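PDB 3QKI: glucose-6-phosphate isomerase from Plasmodium falciparum, which probably catalyses the reversible isomerisation of alpha-D-glucose 6-phosphate to beta-D-fructose 6-phosphate, an early step of glycolysis. Local coordinates for residues 135-149 and 298-310. Residues are numbered along the deposited sequence; the frame is centred on the assembly and turned at random.
Sequences VLEDVHGVLKKIEKY and SRDNVFEFWDWVG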
loop_
_atom_site.group_PDB
_atom_site.type_symbol
_atom_site.label_atom_id
_atom_site.label_comp_id
_atom_site.label_asym_id
_atom_site.label_seq_id
_atom_site.Cartn_x
_atom_site.Cartn_y
_atom_site.Cartn_z
ATOM N N VAL A 135 -7.538 34.800 12.242
ATOM C CA VAL A 135 -6.695 33.856 11.503
ATOM C C VAL A 135 -7.089 33.702 10.030
ATOM O O VAL A 135 -6.218 33.401 9.211
ATOM C CB VAL A 135 -6.473 32.482 12.210
ATOM C CG1 VAL A 135 -5.771 32.663 13.539
ATOM C CG2 VAL A 135 -7.772 31.706 12.376
ATOM N N LEU A 136 -8.378 33.997 9.679
ATOM C CA LEU A 136 -8.867 33.925 8.299
ATOM C C LEU A 136 -8.186 34.948 7.389
ATOM O O LEU A 136 -8.092 34.732 6.182
ATOM C CB LEU A 136 -10.393 34.015 8.234
ATOM C CG LEU A 136 -11.185 32.903 8.926
ATOM C CD1 LEU A 136 -12.662 33.044 8.627
ATOM C CD2 LEU A 136 -10.716 31.501 8.473
ATOM N N GLU A 137 -7.668 36.048 7.981
ATOM C CA GLU A 137 -6.923 37.055 7.247
ATOM C C GLU A 137 -5.560 36.493 6.817
ATOM O O GLU A 137 -5.113 36.758 5.710
ATOM C CB GLU A 137 -6.746 38.319 8.090
ATOM C CG GLU A 137 -8.073 39.027 8.334
ATOM C CD GLU A 137 -8.554 40.011 7.280
ATOM O OE1 GLU A 137 -7.863 40.196 6.248
ATOM O OE2 GLU A 137 -9.635 40.607 7.498
ATOM N N ASP A 138 -4.921 35.685 7.678
ATOM C CA ASP A 138 -3.655 35.022 7.374
ATOM C C ASP A 138 -3.903 33.939 6.316
ATOM O O ASP A 138 -3.113 33.828 5.379
ATOM C CB ASP A 138 -3.070 34.375 8.636
ATOM C CG ASP A 138 -2.552 35.348 9.674
ATOM O OD1 ASP A 138 -1.771 36.242 9.306
ATOM O OD2 ASP A 138 -2.892 35.177 10.866
ATOM N N VAL A 139 -5.002 33.164 6.469
ATOM C CA VAL A 139 -5.406 32.076 5.562
ATOM C C VAL A 139 -5.570 32.658 4.156
ATOM O O VAL A 139 -4.944 32.174 3.201
ATOM C CB VAL A 139 -6.692 31.350 6.054
ATOM C CG1 VAL A 139 -7.290 30.451 4.963
ATOM C CG2 VAL A 139 -6.430 30.550 7.330
ATOM N N HIS A 140 -6.399 33.709 4.039
ATOM C CA HIS A 140 -6.615 34.354 2.753
ATOM C C HIS A 140 -5.452 35.143 2.165
ATOM O O HIS A 140 -5.358 35.235 0.947
ATOM C CB HIS A 140 -7.957 35.066 2.687
ATOM C CG HIS A 140 -9.069 34.085 2.650
ATOM N ND1 HIS A 140 -9.413 33.434 1.481
ATOM C CD2 HIS A 140 -9.843 33.623 3.652
ATOM C CE1 HIS A 140 -10.411 32.627 1.799
ATOM N NE2 HIS A 140 -10.701 32.703 3.098
ATOM N N GLY A 141 -4.573 35.672 3.017
ATOM C CA GLY A 141 -3.365 36.365 2.578
ATOM C C GLY A 141 -2.485 35.378 1.828
ATOM O O GLY A 141 -1.996 35.675 0.734
ATOM N N VAL A 142 -2.340 34.160 2.380
ATOM C CA VAL A 142 -1.561 33.084 1.747
ATOM C C VAL A 142 -2.245 32.585 0.472
ATOM O O VAL A 142 -1.579 32.469 -0.550
ATOM C CB VAL A 142 -1.218 31.935 2.729
ATOM C CG1 VAL A 142 -0.517 30.783 2.016
ATOM C CG2 VAL A 142 -0.362 32.446 3.862
ATOM N N LEU A 143 -3.572 32.329 0.519
ATOM C CA LEU A 143 -4.314 31.865 -0.644
ATOM C C LEU A 143 -4.217 32.853 -1.831
ATOM O O LEU A 143 -3.990 32.417 -2.959
ATOM C CB LEU A 143 -5.783 31.518 -0.295
ATOM C CG LEU A 143 -5.985 30.253 0.533
ATOM C CD1 LEU A 143 -7.434 30.077 0.904
ATOM C CD2 LEU A 143 -5.497 29.018 -0.222
ATOM N N LYS A 144 -4.277 34.186 -1.551
ATOM C CA LYS A 144 -4.143 35.212 -2.593
ATOM C C LYS A 144 -2.731 35.164 -3.206
ATOM O O LYS A 144 -2.587 35.302 -4.415
ATOM C CB LYS A 144 -4.418 36.610 -2.022
ATOM C CG LYS A 144 -5.907 36.883 -1.859
ATOM C CD LYS A 144 -6.112 38.043 -0.890
ATOM C CE LYS A 144 -7.254 38.958 -1.248
ATOM N NZ LYS A 144 -8.577 38.326 -1.018
ATOM N N LYS A 145 -1.715 34.928 -2.373
ATOM C CA LYS A 145 -0.329 34.824 -2.798
ATOM C C LYS A 145 -0.160 33.585 -3.714
ATOM O O LYS A 145 0.552 33.659 -4.725
ATOM C CB LYS A 145 0.581 34.723 -1.560
ATOM C CG LYS A 145 2.062 34.815 -1.858
ATOM C CD LYS A 145 2.857 34.706 -0.588
ATOM C CE LYS A 145 4.302 34.418 -0.810
ATOM N NZ LYS A 145 4.986 35.552 -1.453
ATOM N N ILE A 146 -0.816 32.466 -3.361
ATOM C CA ILE A 146 -0.762 31.211 -4.151
ATOM C C ILE A 146 -1.470 31.414 -5.483
ATOM O O ILE A 146 -0.925 31.021 -6.525
ATOM C CB ILE A 146 -1.347 29.993 -3.377
ATOM C CG1 ILE A 146 -0.461 29.634 -2.165
ATOM C CG2 ILE A 146 -1.568 28.782 -4.322
ATOM C CD1 ILE A 146 -1.114 28.690 -1.157
ATOM N N GLU A 147 -2.673 32.029 -5.458
ATOM C CA GLU A 147 -3.444 32.287 -6.678
ATOM C C GLU A 147 -2.578 33.075 -7.652
ATOM O O GLU A 147 -2.451 32.645 -8.806
ATOM C CB GLU A 147 -4.732 33.038 -6.333
ATOM C CG GLU A 147 -5.557 33.439 -7.535
ATOM C CD GLU A 147 -6.887 34.085 -7.194
ATOM O OE1 GLU A 147 -7.771 34.080 -8.077
ATOM O OE2 GLU A 147 -7.064 34.554 -6.042
ATOM N N LYS A 148 -1.933 34.186 -7.170
ATOM C CA LYS A 148 -1.081 35.031 -7.994
ATOM C C LYS A 148 0.140 34.277 -8.520
ATOM O O LYS A 148 0.390 34.302 -9.721
ATOM C CB LYS A 148 -0.673 36.328 -7.271
ATOM N N TYR A 149 0.872 33.586 -7.640
ATOM C CA TYR A 149 2.068 32.847 -8.018
ATOM C C TYR A 149 1.770 31.721 -9.024
ATOM O O TYR A 149 2.476 31.603 -10.021
ATOM C CB TYR A 149 2.821 32.315 -6.777
ATOM C CG TYR A 149 4.121 31.625 -7.120
ATOM C CD1 TYR A 149 5.286 32.356 -7.333
ATOM C CD2 TYR A 149 4.183 30.240 -7.264
ATOM C CE1 TYR A 149 6.485 31.726 -7.670
ATOM C CE2 TYR A 149 5.370 29.600 -7.616
ATOM C CZ TYR A 149 6.522 30.347 -7.814
ATOM O OH TYR A 149 7.694 29.720 -8.169
ATOM N N SER A 298 14.066 33.262 -2.127
ATOM C CA SER A 298 13.576 34.634 -2.092
ATOM C C SER A 298 12.326 34.744 -1.189
ATOM O O SER A 298 11.609 33.769 -1.010
ATOM C CB SER A 298 13.309 35.111 -3.514
ATOM O OG SER A 298 12.259 36.063 -3.594
ATOM N N ARG A 299 12.086 35.922 -0.598
ATOM C CA ARG A 299 10.937 36.157 0.292
ATOM C C ARG A 299 9.598 36.006 -0.335
ATOM O O ARG A 299 8.641 35.624 0.348
ATOM C CB ARG A 299 11.043 37.515 1.009
ATOM C CG ARG A 299 12.198 37.561 2.002
ATOM C CD ARG A 299 12.083 36.429 3.014
ATOM N NE ARG A 299 12.043 36.917 4.382
ATOM C CZ ARG A 299 10.956 37.351 5.004
ATOM N NH1 ARG A 299 9.779 37.346 4.385
ATOM N NH2 ARG A 299 11.033 37.800 6.243
ATOM N N ASP A 300 9.506 36.294 -1.631
ATOM C CA ASP A 300 8.254 36.132 -2.357
ATOM C C ASP A 300 7.967 34.664 -2.604
ATOM O O ASP A 300 6.863 34.325 -3.034
ATOM C CB ASP A 300 8.339 36.845 -3.706
ATOM C CG ASP A 300 8.344 38.356 -3.616
ATOM O OD1 ASP A 300 8.628 39.010 -4.655
ATOM O OD2 ASP A 300 8.058 38.892 -2.509
ATOM N N ASN A 301 8.980 33.798 -2.376
ATOM C CA ASN A 301 8.885 32.369 -2.668
ATOM C C ASN A 301 8.677 31.481 -1.418
ATOM O O ASN A 301 8.807 30.250 -1.488
ATOM C CB ASN A 301 10.094 31.940 -3.532
ATOM C CG ASN A 301 9.967 32.345 -4.991
ATOM O OD1 ASN A 301 9.237 33.271 -5.356
ATOM N ND2 ASN A 301 10.557 31.569 -5.870
ATOM N N VAL A 302 8.293 32.107 -0.307
ATOM C CA VAL A 302 8.026 31.409 0.949
ATOM C C VAL A 302 6.558 31.550 1.277
ATOM O O VAL A 302 6.040 32.669 1.411
ATOM C CB VAL A 302 8.930 31.817 2.135
ATOM C CG1 VAL A 302 8.658 30.929 3.346
ATOM C CG2 VAL A 302 10.400 31.751 1.754
ATOM N N PHE A 303 5.879 30.403 1.374
ATOM C CA PHE A 303 4.444 30.328 1.627
ATOM C C PHE A 303 4.227 29.782 3.039
ATOM O O PHE A 303 4.748 28.734 3.405
ATOM C CB PHE A 303 3.773 29.475 0.547
ATOM C CG PHE A 303 3.905 30.085 -0.838
ATOM C CD1 PHE A 303 5.079 29.943 -1.574
ATOM C CD2 PHE A 303 2.884 30.853 -1.373
ATOM C CE1 PHE A 303 5.193 30.503 -2.844
ATOM C CE2 PHE A 303 3.014 31.429 -2.641
ATOM C CZ PHE A 303 4.165 31.254 -3.363
ATOM N N GLU A 304 3.534 30.543 3.851
ATOM C CA GLU A 304 3.352 30.185 5.240
ATOM C C GLU A 304 2.143 29.293 5.541
ATOM O O GLU A 304 1.187 29.197 4.772
ATOM C CB GLU A 304 3.415 31.461 6.135
ATOM C CG GLU A 304 2.087 32.066 6.542
ATOM C CD GLU A 304 2.103 33.476 7.108
ATOM O OE1 GLU A 304 1.836 33.635 8.322
ATOM O OE2 GLU A 304 2.282 34.429 6.314
ATOM N N PHE A 305 2.250 28.604 6.666
ATOM C CA PHE A 305 1.213 27.809 7.306
ATOM C C PHE A 305 1.394 27.942 8.819
ATOM O O PHE A 305 2.334 28.609 9.245
ATOM C CB PHE A 305 1.048 26.397 6.730
ATOM C CG PHE A 305 2.111 25.367 7.010
ATOM C CD1 PHE A 305 3.368 25.466 6.426
ATOM C CD2 PHE A 305 1.805 24.212 7.716
ATOM C CE1 PHE A 305 4.322 24.473 6.615
ATOM C CE2 PHE A 305 2.758 23.214 7.901
ATOM C CZ PHE A 305 4.014 23.350 7.351
ATOM N N TRP A 306 0.446 27.466 9.614
ATOM C CA TRP A 306 0.444 27.743 11.051
ATOM C C TRP A 306 0.524 26.520 11.941
ATOM O O TRP A 306 0.206 25.412 11.494
ATOM C CB TRP A 306 -0.764 28.646 11.372
ATOM C CG TRP A 306 -0.782 29.846 10.474
ATOM C CD1 TRP A 306 -0.052 30.995 10.633
ATOM C CD2 TRP A 306 -1.339 29.907 9.148
ATOM N NE1 TRP A 306 -0.152 31.779 9.509
ATOM C CE2 TRP A 306 -0.937 31.138 8.581
ATOM C CE3 TRP A 306 -2.130 29.029 8.376
ATOM C CZ2 TRP A 306 -1.335 31.537 7.294
ATOM C CZ3 TRP A 306 -2.532 29.433 7.112
ATOM C CH2 TRP A 306 -2.139 30.675 6.584
ATOM N N ASP A 307 0.945 26.713 13.206
ATOM C CA ASP A 307 1.087 25.595 14.144
ATOM C C ASP A 307 -0.218 24.842 14.448
ATOM O O ASP A 307 -0.152 23.687 14.848
ATOM C CB ASP A 307 1.883 25.974 15.419
ATOM C CG ASP A 307 1.182 26.880 16.414
ATOM O OD1 ASP A 307 1.793 27.180 17.472
ATOM O OD2 ASP A 307 0.028 27.309 16.134
ATOM N N TRP A 308 -1.388 25.486 14.220
ATOM C CA TRP A 308 -2.706 24.876 14.399
ATOM C C TRP A 308 -3.128 24.001 13.190
ATOM O O TRP A 308 -4.237 23.459 13.160
ATOM C CB TRP A 308 -3.783 25.894 14.817
ATOM C CG TRP A 308 -3.724 27.221 14.115
ATOM C CD1 TRP A 308 -3.294 28.403 14.644
ATOM C CD2 TRP A 308 -4.194 27.522 12.793
ATOM N NE1 TRP A 308 -3.427 29.410 13.725
ATOM C CE2 TRP A 308 -4.005 28.905 12.587
ATOM C CE3 TRP A 308 -4.756 26.753 11.753
ATOM C CZ2 TRP A 308 -4.334 29.532 11.380
ATOM C CZ3 TRP A 308 -5.105 27.381 10.570
ATOM C CH2 TRP A 308 -4.893 28.753 10.391
ATOM N N VAL A 309 -2.209 23.852 12.208
ATOM C CA VAL A 309 -2.349 22.974 11.052
ATOM C C VAL A 309 -1.454 21.755 11.321
ATOM O O VAL A 309 -0.235 21.864 11.229
ATOM C CB VAL A 309 -1.965 23.637 9.692
ATOM C CG1 VAL A 309 -2.256 22.677 8.540
ATOM C CG2 VAL A 309 -2.699 24.958 9.479
ATOM N N GLY A 310 -2.050 20.615 11.629
ATOM C CA GLY A 310 -1.277 19.385 11.827
ATOM C C GLY A 310 -0.801 18.863 10.484
ATOM O O GLY A 310 -1.519 19.026 9.508
HETATM O O HOH W 1 4.976 38.427 -1.885
HETATM O O HOH W 2 9.689 31.242 -9.041
#
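Val142 and Phe303 mark the nearest backbone approach, their CA atoms 6.6 Å apart, where helix 135-154 passes the short strand 302-303; the two segments run antiparallel, since the nearest CA partners shift from Phe305 for Val139 to Asn301 for Tyr149. Lys145 CE lies over one face of Phe303, 4.0 Å from the ring centroid in a CH-pi contact, Ile146 CG1 meets CD2, and the Phe303 edge points at the face of Tyr149 in a T-shaped pair with planes at 65°. Lys145 turns its CG away from the backbone N (chi1 -171°), crosses this ring and bends at chi4; NZ donates a hydrogen bond to Asp300 O (2.7 Å), from above the carbonyl plane, and a water links NZ to Asp300 OD2. Strand 302-303 borders the five-stranded parallel sheet of this sugar isomerase (SIS) domain, and helix 318-328 also touches Phe303. Toward the helix start, Trp306 CZ2 sits 3.7 Å from Val142 CG2 and also meets Asp138 CB, while its NE1 donates to Glu304 OE1 on the anti side (3.0 Å); the Trp306 side chain is about 5 Å from that of Lys250, which binds fructose 6-phosphate in a ligand-bound structure of this protein. Val139 CG2 touches the edge of Trp308, whose CZ2 meets Val135 CB at 3.7 Å.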